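Local coordinates for probable spore coat polysaccharide biosynthesis protein E (Chromobacterium violaceum ATCC 12472, PDB 3G8R) that probably acts as an N-acylneuraminate-9-phosphate synthase of the NeuB family, binding zinc in its TIM-barrel domain, at residues Ile117-Phe122 with Ser141-Arg146. Numbering follows the deposited sequence.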
loop_
_atom_site.group_PDB
_atom_site.type_symbol
_atom_site.label_atom_id
_atom_site.label_comp_id
_atom_site.label_asym_id
_atom_site.label_seq_id
_atom_site.Cartn_x
_atom_site.Cartn_y
_atom_site.Cartn_z
ATOM N N ILE A 117 18.134 9.948 -14.172
ATOM C CA ILE A 117 19.417 9.459 -13.741
ATOM C C ILE A 117 19.330 7.958 -13.427
ATOM O O ILE A 117 18.545 7.543 -12.571
ATOM C CB ILE A 117 19.849 10.205 -12.486
ATOM C CG1 ILE A 117 19.995 11.685 -12.805
ATOM C CG2 ILE A 117 21.143 9.604 -11.874
ATOM C CD1 ILE A 117 20.447 12.521 -11.609
ATOM N N ALA A 118 20.127 7.139 -14.089
ATOM C CA ALA A 118 20.174 5.726 -13.738
ATOM C C ALA A 118 20.810 5.499 -12.363
ATOM O O ALA A 118 21.583 6.321 -11.870
ATOM C CB ALA A 118 20.937 4.955 -14.788
ATOM N N SER A 119 20.509 4.365 -11.755
ATOM C CA SER A 119 21.003 4.072 -10.421
ATOM C C SER A 119 22.504 3.967 -10.403
ATOM O O SER A 119 23.119 4.194 -9.369
ATOM C CB SER A 119 20.412 2.755 -9.908
ATOM O OG SER A 119 19.334 2.349 -10.729
ATOM N N CYS A 120 23.088 3.587 -11.540
ATOM C CA CYS A 120 24.543 3.380 -11.656
ATOM C C CYS A 120 25.262 4.715 -11.678
ATOM O O CYS A 120 26.368 4.858 -11.117
ATOM C CB CYS A 120 24.886 2.571 -12.907
ATOM S SG CYS A 120 24.239 3.273 -14.438
ATOM N N SER A 121 24.620 5.699 -12.309
ATOM C CA SER A 121 25.157 7.039 -12.374
ATOM C C SER A 121 24.673 7.851 -11.200
ATOM O O SER A 121 24.946 9.052 -11.140
ATOM C CB SER A 121 24.692 7.741 -13.638
ATOM O OG SER A 121 24.418 6.820 -14.670
ATOM N N PHE A 122 23.928 7.241 -10.280
ATOM C CA PHE A 122 23.367 8.043 -9.208
ATOM C C PHE A 122 24.456 8.858 -8.526
ATOM O O PHE A 122 24.253 10.022 -8.281
ATOM C CB PHE A 122 22.540 7.243 -8.187
ATOM C CG PHE A 122 21.730 8.121 -7.235
ATOM C CD1 PHE A 122 22.045 8.193 -5.870
ATOM C CD2 PHE A 122 20.660 8.898 -7.707
ATOM C CE1 PHE A 122 21.312 9.023 -4.979
ATOM C CE2 PHE A 122 19.925 9.717 -6.827
ATOM C CZ PHE A 122 20.263 9.775 -5.455
ATOM N N SER A 141 17.090 7.360 -10.014
ATOM C CA SER A 141 16.807 6.057 -9.438
ATOM C C SER A 141 17.868 5.768 -8.432
ATOM O O SER A 141 19.001 6.195 -8.602
ATOM C CB SER A 141 16.764 4.975 -10.497
ATOM O OG SER A 141 15.497 4.967 -11.055
ATOM N N THR A 142 17.516 4.987 -7.430
ATOM C CA THR A 142 18.322 4.891 -6.225
ATOM C C THR A 142 18.720 3.425 -5.811
ATOM O O THR A 142 19.212 3.206 -4.707
ATOM C CB THR A 142 17.559 5.624 -5.099
ATOM O OG1 THR A 142 17.947 5.090 -3.836
ATOM C CG2 THR A 142 16.082 5.378 -5.217
ATOM N N ALA A 143 18.541 2.434 -6.679
ATOM C CA ALA A 143 18.973 1.071 -6.340
ATOM C C ALA A 143 20.340 0.977 -5.638
ATOM O O ALA A 143 21.343 1.437 -6.137
ATOM C CB ALA A 143 18.960 0.189 -7.547
ATOM N N GLY A 144 20.378 0.380 -4.461
ATOM C CA GLY A 144 21.627 0.256 -3.719
ATOM C C GLY A 144 22.352 1.565 -3.447
ATOM O O GLY A 144 23.583 1.564 -3.298
ATOM N N ALA A 145 21.622 2.679 -3.396
ATOM C CA ALA A 145 22.232 3.949 -3.009
ATOM C C ALA A 145 22.233 4.010 -1.504
ATOM O O ALA A 145 21.234 3.657 -0.872
ATOM C CB ALA A 145 21.441 5.111 -3.553
ATOM N N ARG A 146 23.329 4.467 -0.917
ATOM C CA ARG A 146 23.327 4.763 0.509
ATOM C C ARG A 146 22.391 5.937 0.816
ATOM O O ARG A 146 22.194 6.828 -0.021
ATOM C CB ARG A 146 24.726 5.103 0.990
ATOM C CG ARG A 146 25.731 4.048 0.719
ATOM C CD ARG A 146 26.939 4.253 1.599
ATOM N NE ARG A 146 27.883 5.295 1.136
ATOM C CZ ARG A 146 28.374 6.299 1.892
ATOM N NH1 ARG A 146 28.021 6.454 3.185
ATOM N NH2 ARG A 146 29.231 7.170 1.351
#
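At the C-terminal rim of the NeuB-family TIM barrel, where the neighbouring parallel strands 114-117 and 138-141 run out into their beta-alpha loops, Ile117 and Ser141 share a sheet hydrogen bond. Ser141 N donates to Ile117 O over 2.9 Å. The Ser141 carbonyl also faces the other loop: Ser119 CA approaches Ser141 O at 3.4 Å in a CA-H...O contact, and Phe122 CD2 lies 3.3 Å from the same oxygen. With CG turned away from its own backbone N (chi1 -168°), the Phe122 ring lies obliquely to this carbonyl and to the methyl of Ala145, both on one side of it; Ala145 CB is 3.9 Å from Phe122 CD1. Ile150 and Val153 of helix 147-158 also pack on the ring. Ser119 CB touches Ala143 CB at 3.8 Å, just ahead of Gly144 in the type II turn 142-145. Leu275 of the second subunit packs on Ser119. Ser141 OG is hydrogen-bonded to Lys116 NZ, while the Ser119 side chain lies about 7 Å from the zinc ion held by His202 and His225. Past the strand ends, then, a C-H...O contact and apolar packing hold the two loops together near the metal site, rather than further conventional hydrogen bonds between them.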